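Local coordinates for folylpolyglutamate synthase protein FOLC (Mycobacterium tuberculosis, PDB 2VOS) that probably catalyses the ATP-dependent addition of L-glutamate to dihydropteroate and, successively, to tetrahydrofolate, building folylpolyglutamates, at residues K75-R80 with E296-N301; F349-H354 with S360-T365; M81-V86 with T93-S98; L266-Q269 with G274-L277. All coordinates share one frame; numbering follows the deposited sequence.

How the contacts relate
Contacts 1 and 2 share one ADP: contact 1 grips the phosphates and the adenine, contact 2 chiefly the ribose, and their centres lie about 13 Å apart. They meet directly where His297 packs on Ala361 and Thr365. Contact 3 continues contact 1 along helix 75-88, with centres about 12 Å apart; both supply ligands to one cobalt ion, Thr76 OG1 from contact 1 and Ser98 O from contact 3. Contact 4 lies farther out, its centre about 14 Å from that of contact 1, and packs against helix 296-312 at Ala299, which touches Arg268, Gln275 and Leu277. Contacts 2 and 3, about 22 Å apart between centres, do not touch.

Contact 1 of 4, residues K75-R80 with E296-N301; sequences KTSVAR and EHQAHN. With CO (cobalt (II) ion), chain E; ADP (adenosine-5'-diphosphate), chain B.
Asn301 reaches helix 75-80 with both its aliphatic stem and its amide: Asn301 CB lies 3.7 Å from Val78 CG2, and ND2 rests beside Ser77 CB. The same amide reads the adenine edge, OD1 accepting from ADP N6 and Asn301 ND2 donating to ADP N7 at 3.0 Å along a nearly straight line (172°). ND2 also gives to Gln298 OE1, arriving from above that carbonyl plane. Gln298 doubles back at chi2 (-72°), which brings its amide to Ser77; Gln298 NE2 meets Ser77 OG at 3.1 Å within the amide plane, and Ser77 OG donates to ADP O2A at 2.8 Å. One relay thus runs from adenine to alpha phosphate. At the P-loop end of the helix, Lys75 NZ holds ADP O3B and Thr76 OG1 binds cobalt at 2.2 Å. Helices 75-80 and 296-301 cross at -53° with axes 9.9 Å apart; Met81, just beyond, packs on Gln298 and Asn301, while Ala299 leans on strands 264-271 and 274-281.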
loop_
_atom_site.group_PDB
_atom_site.type_symbol
_atom_site.label_atom_id
_atom_site.label_comp_id
_atom_site.label_asym_id
_atom_site.label_seq_id
_atom_site.Cartn_x
_atom_site.Cartn_y
_atom_site.Cartn_z
ATOM N N LYS A 75 2.592 2.757 -2.495
ATOM C CA LYS A 75 3.146 3.215 -1.199
ATOM C C LYS A 75 3.524 2.031 -0.310
ATOM O O LYS A 75 4.623 1.988 0.260
ATOM C CB LYS A 75 2.238 4.134 -0.350
ATOM C CG LYS A 75 1.837 5.531 -1.002
ATOM C CD LYS A 75 0.960 6.325 -0.045
ATOM C CE LYS A 75 -0.450 5.682 0.118
ATOM N NZ LYS A 75 -1.118 5.384 -1.219
ATOM N N THR A 76 2.555 1.151 -0.079
ATOM C CA THR A 76 2.793 0.002 0.822
ATOM C C THR A 76 3.915 -0.885 0.280
ATOM O O THR A 76 4.797 -1.324 1.037
ATOM C CB THR A 76 1.490 -0.823 1.069
ATOM O OG1 THR A 76 0.675 -0.027 1.914
ATOM C CG2 THR A 76 1.850 -2.120 1.866
ATOM N N SER A 77 3.862 -1.186 -1.009
ATOM C CA SER A 77 4.910 -2.043 -1.568
ATOM C C SER A 77 6.307 -1.385 -1.418
ATOM O O SER A 77 7.306 -2.049 -1.081
ATOM C CB SER A 77 4.640 -2.283 -3.050
ATOM O OG SER A 77 3.569 -3.180 -3.261
ATOM N N VAL A 78 6.393 -0.074 -1.696
ATOM C CA VAL A 78 7.673 0.649 -1.538
ATOM C C VAL A 78 8.089 0.639 -0.076
ATOM O O VAL A 78 9.288 0.474 0.240
ATOM C CB VAL A 78 7.603 2.140 -2.075
ATOM C CG1 VAL A 78 8.914 2.944 -1.633
ATOM C CG2 VAL A 78 7.502 2.109 -3.628
ATOM N N ALA A 79 7.135 0.823 0.849
ATOM C CA ALA A 79 7.461 0.846 2.288
ATOM C C ALA A 79 8.102 -0.492 2.645
ATOM O O ALA A 79 9.086 -0.543 3.359
ATOM C CB ALA A 79 6.222 1.048 3.138
ATOM N N ARG A 80 7.494 -1.586 2.190
ATOM C CA ARG A 80 8.041 -2.921 2.523
ATOM C C ARG A 80 9.405 -3.226 1.882
ATOM O O ARG A 80 10.198 -3.952 2.495
ATOM C CB ARG A 80 7.078 -4.023 2.153
ATOM C CG ARG A 80 5.721 -3.861 2.989
ATOM C CD ARG A 80 4.725 -4.960 2.551
ATOM N NE ARG A 80 5.132 -6.323 2.969
ATOM C CZ ARG A 80 4.784 -6.910 4.122
ATOM N NH1 ARG A 80 4.030 -6.289 5.028
ATOM N NH2 ARG A 80 5.203 -8.140 4.392
ATOM N N GLU A 296 5.608 -5.168 -13.989
ATOM C CA GLU A 296 6.531 -4.083 -14.309
ATOM C C GLU A 296 6.444 -2.976 -13.250
ATOM O O GLU A 296 7.434 -2.336 -12.911
ATOM C CB GLU A 296 6.295 -3.497 -15.724
ATOM C CG GLU A 296 7.359 -2.412 -16.024
ATOM C CD GLU A 296 7.087 -1.579 -17.241
ATOM O OE1 GLU A 296 6.355 -2.080 -18.145
ATOM O OE2 GLU A 296 7.617 -0.422 -17.291
ATOM N N HIS A 297 5.257 -2.700 -12.747
ATOM C CA HIS A 297 5.138 -1.657 -11.730
ATOM C C HIS A 297 5.994 -1.947 -10.505
ATOM O O HIS A 297 6.483 -1.002 -9.850
ATOM C CB HIS A 297 3.705 -1.480 -11.254
ATOM C CG HIS A 297 3.042 -2.751 -10.775
ATOM N ND1 HIS A 297 2.690 -3.767 -11.639
ATOM C CD2 HIS A 297 2.562 -3.112 -9.557
ATOM C CE1 HIS A 297 2.116 -4.741 -10.948
ATOM N NE2 HIS A 297 1.964 -4.338 -9.700
ATOM N N GLN A 298 6.151 -3.221 -10.149
ATOM C CA GLN A 298 7.019 -3.530 -9.000
ATOM C C GLN A 298 8.525 -3.250 -9.296
ATOM O O GLN A 298 9.291 -2.992 -8.401
ATOM C CB GLN A 298 6.786 -4.947 -8.452
ATOM C CG GLN A 298 5.321 -5.129 -7.920
ATOM C CD GLN A 298 5.080 -4.380 -6.622
ATOM O OE1 GLN A 298 5.921 -3.617 -6.160
ATOM N NE2 GLN A 298 3.951 -4.635 -5.989
ATOM N N ALA A 299 8.938 -3.327 -10.549
ATOM C CA ALA A 299 10.304 -2.923 -10.862
ATOM C C ALA A 299 10.511 -1.440 -10.585
ATOM O O ALA A 299 11.578 -1.015 -10.131
ATOM C CB ALA A 299 10.650 -3.259 -12.388
ATOM N N HIS A 300 9.480 -0.644 -10.853
ATOM C CA HIS A 300 9.573 0.811 -10.641
ATOM C C HIS A 300 9.541 1.144 -9.159
ATOM O O HIS A 300 10.259 2.043 -8.699
ATOM C CB HIS A 300 8.428 1.537 -11.411
ATOM C CG HIS A 300 8.671 1.527 -12.882
ATOM N ND1 HIS A 300 9.756 2.175 -13.452
ATOM C CD2 HIS A 300 8.051 0.874 -13.892
ATOM C CE1 HIS A 300 9.791 1.918 -14.748
ATOM N NE2 HIS A 300 8.773 1.126 -15.040
ATOM N N ASN A 301 8.698 0.426 -8.415
ATOM C CA ASN A 301 8.667 0.544 -6.960
ATOM C C ASN A 301 10.043 0.129 -6.396
ATOM O O ASN A 301 10.554 0.796 -5.513
ATOM C CB ASN A 301 7.610 -0.386 -6.315
ATOM C CG ASN A 301 6.184 0.054 -6.668
ATOM O OD1 ASN A 301 5.984 1.189 -7.117
ATOM N ND2 ASN A 301 5.208 -0.813 -6.435
HETATM CO CO CO E . -0.901 1.364 1.299
HETATM P PB ADP B . -0.682 1.900 -1.875
HETATM O O1B ADP B . -0.079 1.594 -0.529
HETATM O O2B ADP B . -2.180 1.775 -1.888
HETATM O O3B ADP B . -0.179 3.130 -2.566
HETATM P PA ADP B . 0.203 -0.799 -2.727
HETATM O O1A ADP B . -0.634 -1.355 -1.585
HETATM O O2A ADP B . 1.643 -1.189 -3.018
HETATM O O3A ADP B . -0.097 0.800 -2.919
HETATM O "O5'" ADP B . -0.590 -1.351 -4.033
HETATM C "C5'" ADP B . -2.016 -1.348 -4.191
HETATM C "C4'" ADP B . -2.277 -1.901 -5.610
HETATM O "O4'" ADP B . -1.745 -0.962 -6.585
HETATM C "C3'" ADP B . -1.502 -3.174 -5.944
HETATM O "O3'" ADP B . -2.315 -4.320 -5.793
HETATM C "C2'" ADP B . -1.142 -3.143 -7.402
HETATM O "O2'" ADP B . -2.360 -3.490 -8.146
HETATM C "C1'" ADP B . -1.055 -1.660 -7.652
HETATM N N9 ADP B . 0.307 -1.055 -7.639
HETATM C C8 ADP B . 1.306 -1.088 -6.694
HETATM N N7 ADP B . 2.359 -0.322 -7.108
HETATM C C5 ADP B . 1.973 0.288 -8.267
HETATM C C6 ADP B . 2.558 1.243 -9.215
HETATM N N6 ADP B . 3.799 1.738 -9.020
HETATM N N1 ADP B . 1.825 1.542 -10.293
HETATM C C2 ADP B . 0.598 1.043 -10.592
HETATM N N3 ADP B . -0.034 0.177 -9.757
HETATM C C4 ADP B . 0.636 -0.214 -8.624
HETATM O O HOH W 1 -2.506 2.769 0.952
HETATM O O HOH W 2 -2.061 -0.223 0.550
#

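Contact 2 of 4, residues F349-H354 with S360-T365; sequences FIDAAH and SALAQT. With MG (magnesium ion), chain C; ADP (adenosine-5'-diphosphate), chain B.
Asp351 meets Leu362 through OD2 and CB, with Asp351 OD2 3.8 Å from Leu362 CD2; the same methyl, Leu362 CD2, lies 4.1 Å from Ala353 CB. That apolar backing sits behind a polar grip on ADP. The ribose hydroxyl ADP O2' donates to Asp351 OD2 at 2.9 Å, and O3' is close to both carboxylate oxygens. From the helix, Ala361 CB touches the adenine at ADP N3 (3.6 Å).

In the next layer, the carboxylate is held in place. With CG anti to the backbone N (chi1 -167°) it lies beside its own carbonyl carbon, where Ala353 N closes an Asx turn onto Asp351 OD2 at 3.0 Å, coming from above the carboxylate plane, while Leu339 N donates to OD1. In the helix, Ala361 O accepts from Thr365 OG1 and Thr365 N, which come from opposite faces of its plane. Further along the loop, His354 ND1 donates to Ala352 O (2.9 Å), which fixes the ring's rotation and leaves His354 NE2 to bind magnesium at 2.0 Å, a metal shared with Asp200. A water on that magnesium donates to ADP O2B at 2.8 Å. The glutamate ligase domain thus takes the ribose directly through Asp351 but meets the beta phosphate through a metal-bound water, so the nucleotide links this domain to the P-loop.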
loop_
_atom_site.group_PDB
_atom_site.type_symbol
_atom_site.label_atom_id
_atom_site.label_comp_id
_atom_site.label_asym_id
_atom_site.label_seq_id
_atom_site.Cartn_x
_atom_site.Cartn_y
_atom_site.Cartn_z
ATOM N N PHE A 349 -5.182 -15.622 -7.750
ATOM C CA PHE A 349 -4.437 -14.449 -7.303
ATOM C C PHE A 349 -5.314 -13.625 -6.431
ATOM O O PHE A 349 -6.540 -13.577 -6.650
ATOM C CB PHE A 349 -4.130 -13.544 -8.482
ATOM C CG PHE A 349 -3.008 -14.029 -9.318
ATOM C CD1 PHE A 349 -3.257 -14.725 -10.503
ATOM C CD2 PHE A 349 -1.716 -13.767 -8.956
ATOM C CE1 PHE A 349 -2.192 -15.140 -11.281
ATOM C CE2 PHE A 349 -0.647 -14.206 -9.761
ATOM C CZ PHE A 349 -0.923 -14.860 -10.923
ATOM N N ILE A 350 -4.700 -12.908 -5.498
ATOM C CA ILE A 350 -5.410 -11.837 -4.855
ATOM C C ILE A 350 -4.614 -10.581 -5.152
ATOM O O ILE A 350 -3.365 -10.625 -5.204
ATOM C CB ILE A 350 -5.523 -12.025 -3.303
ATOM C CG1 ILE A 350 -4.101 -12.091 -2.644
ATOM C CG2 ILE A 350 -6.469 -13.225 -2.960
ATOM C CD1 ILE A 350 -4.131 -12.155 -1.053
ATOM N N ASP A 351 -5.330 -9.466 -5.313
ATOM C CA ASP A 351 -4.725 -8.197 -5.609
ATOM C C ASP A 351 -5.582 -7.057 -5.073
ATOM O O ASP A 351 -6.802 -7.002 -5.316
ATOM C CB ASP A 351 -4.458 -8.030 -7.106
ATOM C CG ASP A 351 -3.531 -6.819 -7.375
ATOM O OD1 ASP A 351 -2.311 -6.893 -7.213
ATOM O OD2 ASP A 351 -4.027 -5.752 -7.648
ATOM N N ALA A 352 -4.949 -6.126 -4.358
ATOM C CA ALA A 352 -5.624 -5.024 -3.713
ATOM C C ALA A 352 -6.059 -3.906 -4.708
ATOM O O ALA A 352 -6.613 -2.887 -4.249
ATOM C CB ALA A 352 -4.699 -4.401 -2.648
ATOM N N ALA A 353 -5.811 -4.059 -6.014
ATOM C CA ALA A 353 -6.123 -2.980 -6.960
ATOM C C ALA A 353 -7.495 -2.370 -6.681
ATOM O O ALA A 353 -8.495 -3.075 -6.589
ATOM C CB ALA A 353 -6.065 -3.480 -8.392
ATOM N N HIS A 354 -7.536 -1.050 -6.567
ATOM C CA HIS A 354 -8.776 -0.359 -6.232
ATOM C C HIS A 354 -8.799 1.044 -6.896
ATOM O O HIS A 354 -9.523 1.975 -6.436
ATOM C CB HIS A 354 -8.950 -0.226 -4.723
ATOM C CG HIS A 354 -7.851 0.522 -4.073
ATOM N ND1 HIS A 354 -6.796 -0.111 -3.456
ATOM C CD2 HIS A 354 -7.609 1.847 -3.974
ATOM C CE1 HIS A 354 -5.974 0.793 -2.967
ATOM N NE2 HIS A 354 -6.442 1.986 -3.267
ATOM N N SER A 360 -5.150 -1.383 -14.141
ATOM C CA SER A 360 -4.339 -1.451 -15.338
ATOM C C SER A 360 -2.991 -2.200 -15.122
ATOM O O SER A 360 -2.602 -3.028 -15.966
ATOM C CB SER A 360 -4.164 -0.044 -15.926
ATOM O OG SER A 360 -3.171 -0.097 -16.907
ATOM N N ALA A 361 -2.312 -1.964 -13.972
ATOM C CA ALA A 361 -1.025 -2.663 -13.699
ATOM C C ALA A 361 -1.290 -4.167 -13.544
ATOM O O ALA A 361 -0.558 -5.006 -14.101
ATOM C CB ALA A 361 -0.372 -2.114 -12.463
ATOM N N LEU A 362 -2.368 -4.483 -12.820
ATOM C CA LEU A 362 -2.816 -5.835 -12.662
ATOM C C LEU A 362 -3.116 -6.511 -14.027
ATOM O O LEU A 362 -2.651 -7.643 -14.280
ATOM C CB LEU A 362 -4.062 -5.860 -11.749
ATOM C CG LEU A 362 -4.821 -7.163 -11.576
ATOM C CD1 LEU A 362 -3.891 -8.356 -11.105
ATOM C CD2 LEU A 362 -6.046 -6.993 -10.580
ATOM N N ALA A 363 -3.866 -5.830 -14.911
ATOM C CA ALA A 363 -4.276 -6.441 -16.191
ATOM C C ALA A 363 -3.017 -6.657 -17.050
ATOM O O ALA A 363 -2.840 -7.726 -17.660
ATOM C CB ALA A 363 -5.288 -5.517 -16.943
ATOM N N GLN A 364 -2.128 -5.658 -17.095
ATOM C CA GLN A 364 -0.938 -5.797 -17.916
ATOM C C GLN A 364 -0.055 -6.965 -17.437
ATOM O O GLN A 364 0.536 -7.683 -18.273
ATOM C CB GLN A 364 -0.105 -4.545 -17.884
ATOM C CG GLN A 364 -0.678 -3.437 -18.748
ATOM C CD GLN A 364 0.172 -2.201 -18.617
ATOM O OE1 GLN A 364 1.294 -2.171 -19.133
ATOM N NE2 GLN A 364 -0.318 -1.198 -17.876
ATOM N N THR A 365 0.069 -7.102 -16.117
ATOM C CA THR A 365 0.879 -8.171 -15.528
ATOM C C THR A 365 0.294 -9.555 -15.873
ATOM O O THR A 365 1.031 -10.492 -16.263
ATOM C CB THR A 365 0.955 -8.003 -14.007
ATOM O OG1 THR A 365 1.467 -6.698 -13.706
ATOM C CG2 THR A 365 1.933 -9.065 -13.360
HETATM MG MG MG C . -5.445 3.697 -2.735
HETATM P PB ADP B . -0.682 1.900 -1.875
HETATM O O1B ADP B . -0.079 1.594 -0.529
HETATM O O2B ADP B . -2.180 1.775 -1.888
HETATM O O3B ADP B . -0.179 3.130 -2.566
HETATM P PA ADP B . 0.203 -0.799 -2.727
HETATM O O1A ADP B . -0.634 -1.355 -1.585
HETATM O O2A ADP B . 1.643 -1.189 -3.018
HETATM O O3A ADP B . -0.097 0.800 -2.919
HETATM O "O5'" ADP B . -0.590 -1.351 -4.033
HETATM C "C5'" ADP B . -2.016 -1.348 -4.191
HETATM C "C4'" ADP B . -2.277 -1.901 -5.610
HETATM O "O4'" ADP B . -1.745 -0.962 -6.585
HETATM C "C3'" ADP B . -1.502 -3.174 -5.944
HETATM O "O3'" ADP B . -2.315 -4.320 -5.793
HETATM C "C2'" ADP B . -1.142 -3.143 -7.402
HETATM O "O2'" ADP B . -2.360 -3.490 -8.146
HETATM C "C1'" ADP B . -1.055 -1.660 -7.652
HETATM N N9 ADP B . 0.307 -1.055 -7.639
HETATM C C8 ADP B . 1.306 -1.088 -6.694
HETATM N N7 ADP B . 2.359 -0.322 -7.108
HETATM C C5 ADP B . 1.973 0.288 -8.267
HETATM C C6 ADP B . 2.558 1.243 -9.215
HETATM N N6 ADP B . 3.799 1.738 -9.020
HETATM N N1 ADP B . 1.825 1.542 -10.293
HETATM C C2 ADP B . 0.598 1.043 -10.592
HETATM N N3 ADP B . -0.034 0.177 -9.757
HETATM C C4 ADP B . 0.636 -0.214 -8.624
HETATM O O HOH W 3 -6.704 4.080 -1.341
HETATM O O HOH W 4 -3.677 2.782 -3.998
#

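Contact 3 of 4, residues M81-V86 with T93-S98; sequences MVDALV and TGRTTS. With CO (cobalt (II) ion), chain E.
Asp83 of helix 81-86 reaches Thr93 and Arg95 of strand 93-96. Asp83 CB already lies at the edge of the Arg95 guanidinium, in its plane and 3.5 Å from Arg95 NE. CG stands anti to the backbone N (chi1 -168°), which carries the carboxylate across to the strand. There the two oxygens divide the work. Asp83 OD1 accepts from Thr93 OG1 at 2.6 Å, the hydroxyl coming from above the carboxylate plane. Asp83 OD2 takes Arg95 NE at 2.7 Å on its anti lone pair, a salt bridge in which OD2 is tilted from the guanidinium plane and the two planes are 56° apart; Arg95 NH2 adds a weak bond. A water closes the cluster, donating to Asp83 OD2 at 2.7 Å and to Thr93 OG1. This buried carboxylate therefore has several donors, and Arg95 a counter-charge that probably offsets its closeness to Arg80. Beside it, Val86 CG1 presses tightly on Thr93 CG2 (3.4 Å). After the strand, Ser98 O binds cobalt. The helix runs antiparallel to the strand (176°, axes 9.0 Å apart), in the beta-alpha-beta crossover from strand 66-70 to strand 93-96, with strand 170-174 lying between them in the central sheet.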
loop_
_atom_site.group_PDB
_atom_site.type_symbol
_atom_site.label_atom_id
_atom_site.label_comp_id
_atom_site.label_asym_id
_atom_site.label_seq_id
_atom_site.Cartn_x
_atom_site.Cartn_y
_atom_site.Cartn_z
HETATM N N MSE A 81 9.657 -2.690 0.682
HETATM C CA MSE A 81 10.949 -2.780 0.011
HETATM C C MSE A 81 12.034 -1.987 0.766
HETATM O O MSE A 81 13.104 -2.514 1.018
HETATM C CB MSE A 81 10.856 -2.255 -1.415
HETATM C CG MSE A 81 10.159 -3.301 -2.313
HETATM SE SE MSE A 81 9.678 -2.379 -3.961
HETATM C CE MSE A 81 8.887 -3.831 -4.929
ATOM N N VAL A 82 11.741 -0.743 1.126
ATOM C CA VAL A 82 12.619 0.040 2.003
ATOM C C VAL A 82 12.954 -0.717 3.275
ATOM O O VAL A 82 14.111 -0.793 3.651
ATOM C CB VAL A 82 11.953 1.418 2.349
ATOM C CG1 VAL A 82 12.685 2.159 3.477
ATOM C CG2 VAL A 82 11.812 2.284 1.076
ATOM N N ASP A 83 11.949 -1.271 3.968
ATOM C CA ASP A 83 12.180 -2.058 5.171
ATOM C C ASP A 83 13.141 -3.233 4.866
ATOM O O ASP A 83 14.166 -3.491 5.566
ATOM C CB ASP A 83 10.810 -2.577 5.672
ATOM C CG ASP A 83 10.881 -3.172 7.073
ATOM O OD1 ASP A 83 12.021 -3.475 7.523
ATOM O OD2 ASP A 83 9.803 -3.362 7.714
ATOM N N ALA A 84 12.828 -3.988 3.827
ATOM C CA ALA A 84 13.687 -5.112 3.473
ATOM C C ALA A 84 15.160 -4.688 3.235
ATOM O O ALA A 84 16.092 -5.376 3.695
ATOM C CB ALA A 84 13.139 -5.831 2.204
ATOM N N LEU A 85 15.366 -3.617 2.456
ATOM C CA LEU A 85 16.720 -3.119 2.156
ATOM C C LEU A 85 17.437 -2.633 3.442
ATOM O O LEU A 85 18.594 -2.982 3.690
ATOM C CB LEU A 85 16.642 -1.972 1.138
ATOM C CG LEU A 85 16.233 -2.359 -0.290
ATOM C CD1 LEU A 85 15.923 -1.059 -1.074
ATOM C CD2 LEU A 85 17.373 -3.122 -1.039
ATOM N N VAL A 86 16.760 -1.856 4.293
ATOM C CA VAL A 86 17.396 -1.355 5.503
ATOM C C VAL A 86 17.735 -2.529 6.453
ATOM O O VAL A 86 18.833 -2.570 7.133
ATOM C CB VAL A 86 16.503 -0.302 6.193
ATOM C CG1 VAL A 86 17.033 0.036 7.611
ATOM C CG2 VAL A 86 16.357 0.910 5.285
ATOM N N THR A 93 14.503 -1.966 11.943
ATOM C CA THR A 93 13.476 -1.058 11.403
ATOM C C THR A 93 12.151 -1.082 12.195
ATOM O O THR A 93 11.809 -2.062 12.876
ATOM C CB THR A 93 13.054 -1.458 9.962
ATOM O OG1 THR A 93 12.693 -2.847 9.985
ATOM C CG2 THR A 93 14.206 -1.204 8.972
ATOM N N GLY A 94 11.411 0.000 12.085
ATOM C CA GLY A 94 9.973 -0.052 12.421
ATOM C C GLY A 94 9.290 0.400 11.147
ATOM O O GLY A 94 9.818 1.251 10.420
ATOM N N ARG A 95 8.113 -0.150 10.863
ATOM C CA ARG A 95 7.426 0.216 9.662
ATOM C C ARG A 95 5.915 0.334 9.967
ATOM O O ARG A 95 5.311 -0.541 10.630
ATOM C CB ARG A 95 7.645 -0.850 8.553
ATOM C CG ARG A 95 6.675 -0.619 7.388
ATOM C CD ARG A 95 6.998 -1.506 6.166
ATOM N NE ARG A 95 7.439 -2.893 6.495
ATOM C CZ ARG A 95 6.600 -3.903 6.763
ATOM N NH1 ARG A 95 5.259 -3.698 6.835
ATOM N NH2 ARG A 95 7.092 -5.121 6.960
ATOM N N THR A 96 5.314 1.428 9.502
ATOM C CA THR A 96 3.893 1.558 9.675
ATOM C C THR A 96 3.300 1.716 8.294
ATOM O O THR A 96 3.765 2.521 7.470
ATOM C CB THR A 96 3.460 2.626 10.720
ATOM O OG1 THR A 96 2.027 2.663 10.789
ATOM C CG2 THR A 96 4.012 4.025 10.439
ATOM N N THR A 97 2.332 0.864 7.997
ATOM C CA THR A 97 1.679 0.865 6.704
ATOM C C THR A 97 0.157 0.843 6.887
ATOM O O THR A 97 -0.333 0.641 7.988
ATOM C CB THR A 97 2.041 -0.381 5.835
ATOM O OG1 THR A 97 1.868 -1.570 6.630
ATOM C CG2 THR A 97 3.525 -0.318 5.305
ATOM N N SER A 98 -0.560 1.111 5.787
ATOM C CA SER A 98 -2.004 1.126 5.781
ATOM C C SER A 98 -2.496 0.996 4.333
ATOM O O SER A 98 -1.721 1.160 3.336
ATOM C CB SER A 98 -2.568 2.369 6.468
ATOM O OG SER A 98 -2.043 3.487 5.803
HETATM CO CO CO E . -0.901 1.364 1.299
HETATM O O HOH W 5 9.774 -3.346 10.396
HETATM O O HOH W 1 -2.506 2.769 0.952
HETATM O O HOH W 2 -2.061 -0.223 0.550
#

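Contact 4 of 4, residues L266-Q269 with G274-L277; sequences LRRQ and GQVL
Gln269 and Val276 pair as antiparallel neighbours in the beta hairpin of strands 264-271 and 274-281, part of a three-stranded sheet in the Mur ligase middle domain. They form the hydrogen-bonded pair: Gln269 N gives to Val276 O at 2.9 Å and Val276 N to Gln269 O at 2.8 Å. Arg268 and Leu277 make the adjoining non-hydrogen-bonded pair, and next to it lies a classic beta bulge, where Leu266 and Arg267 both face Gln278. Weaker CA-H...O contacts fill in between these bonds, with Arg268 CA 3.3 Å from Val276 O and Leu277 CA 3.5 Å from Arg267 O.

The apolar contact lies on the Arg268 and Leu277 side of the sheet, where the two side chains run side by side and Leu277 CD2 sits 3.7 Å from Arg268 CB. Ala299 of helix 296-312 packs on this same face.

Polar side chains meet there too. Gln275 CG sits between the backbone N and the carbonyl carbon (chi1 48°), and the chain extends from there to bring the amide to Arg268. Gln275 NE2 is held by the carbonyls of Leu293 and Gly295, and Arg268 NH2 also makes a salt bridge with Glu369. Guanidinium and amide planes stand 70° apart; Gln275 OE1 lies in the guanidinium plane, 2.6 Å from Arg268 NE, with NH2 a weak second donor.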
loop_
_atom_site.group_PDB
_atom_site.type_symbol
_atom_site.label_atom_id
_atom_site.label_comp_id
_atom_site.label_asym_id
_atom_site.label_seq_id
_atom_site.Cartn_x
_atom_site.Cartn_y
_atom_site.Cartn_z
ATOM N N LEU A 266 17.102 -0.135 -15.568
ATOM C CA LEU A 266 17.836 -0.260 -16.819
ATOM C C LEU A 266 17.342 -1.464 -17.639
ATOM O O LEU A 266 17.139 -1.345 -18.851
ATOM C CB LEU A 266 19.348 -0.350 -16.552
ATOM C CG LEU A 266 19.974 0.898 -15.926
ATOM C CD1 LEU A 266 21.482 0.753 -15.784
ATOM C CD2 LEU A 266 19.673 2.156 -16.749
ATOM N N ARG A 267 17.180 -2.621 -16.997
ATOM C CA ARG A 267 16.773 -3.832 -17.717
ATOM C C ARG A 267 15.915 -4.671 -16.758
ATOM O O ARG A 267 16.081 -4.606 -15.530
ATOM C CB ARG A 267 17.979 -4.693 -18.132
ATOM C CG ARG A 267 19.182 -3.940 -18.630
ATOM C CD ARG A 267 20.260 -4.804 -19.396
ATOM N NE ARG A 267 20.687 -4.067 -20.614
ATOM C CZ ARG A 267 21.521 -3.019 -20.611
ATOM N NH1 ARG A 267 22.062 -2.595 -19.452
ATOM N NH2 ARG A 267 21.810 -2.387 -21.759
ATOM N N ARG A 268 15.072 -5.516 -17.320
ATOM C CA ARG A 268 14.217 -6.356 -16.524
ATOM C C ARG A 268 13.820 -7.569 -17.341
ATOM O O ARG A 268 13.575 -7.441 -18.549
ATOM C CB ARG A 268 13.030 -5.511 -16.120
ATOM C CG ARG A 268 11.743 -6.095 -16.271
ATOM C CD ARG A 268 10.671 -5.036 -15.809
ATOM N NE ARG A 268 9.789 -5.810 -14.995
ATOM C CZ ARG A 268 8.746 -6.507 -15.441
ATOM N NH1 ARG A 268 8.393 -6.436 -16.719
ATOM N NH2 ARG A 268 8.046 -7.239 -14.572
ATOM N N GLN A 269 13.863 -8.750 -16.737
ATOM C CA GLN A 269 13.449 -9.979 -17.394
ATOM C C GLN A 269 12.476 -10.677 -16.445
ATOM O O GLN A 269 12.760 -10.782 -15.263
ATOM C CB GLN A 269 14.602 -10.941 -17.526
ATOM C CG GLN A 269 15.503 -10.778 -18.694
ATOM C CD GLN A 269 16.113 -12.113 -19.004
ATOM O OE1 GLN A 269 15.885 -13.095 -18.264
ATOM N NE2 GLN A 269 16.867 -12.189 -20.103
ATOM N N GLY A 274 8.858 -14.235 -10.349
ATOM C CA GLY A 274 9.021 -12.780 -10.259
ATOM C C GLY A 274 9.767 -12.213 -11.439
ATOM O O GLY A 274 9.294 -12.313 -12.575
ATOM N N GLN A 275 10.921 -11.560 -11.182
ATOM C CA GLN A 275 11.645 -10.913 -12.262
ATOM C C GLN A 275 13.083 -10.633 -11.820
ATOM O O GLN A 275 13.374 -10.611 -10.634
ATOM C CB GLN A 275 10.999 -9.554 -12.589
ATOM C CG GLN A 275 10.713 -8.669 -11.373
ATOM C CD GLN A 275 9.729 -7.526 -11.692
ATOM O OE1 GLN A 275 10.056 -6.649 -12.522
ATOM N NE2 GLN A 275 8.517 -7.553 -11.078
ATOM N N VAL A 276 13.969 -10.418 -12.785
ATOM C CA VAL A 276 15.335 -10.105 -12.481
ATOM C C VAL A 276 15.584 -8.707 -13.046
ATOM O O VAL A 276 15.239 -8.423 -14.189
ATOM C CB VAL A 276 16.248 -11.124 -13.146
ATOM C CG1 VAL A 276 17.719 -10.672 -12.938
ATOM C CG2 VAL A 276 16.038 -12.561 -12.510
ATOM N N LEU A 277 16.196 -7.839 -12.256
ATOM C CA LEU A 277 16.382 -6.432 -12.601
ATOM C C LEU A 277 17.837 -6.006 -12.668
ATOM O O LEU A 277 18.688 -6.494 -11.927
ATOM C CB LEU A 277 15.669 -5.540 -11.520
ATOM C CG LEU A 277 14.221 -5.965 -11.212
ATOM C CD1 LEU A 277 13.634 -5.105 -10.017
ATOM C CD2 LEU A 277 13.371 -5.806 -12.426
#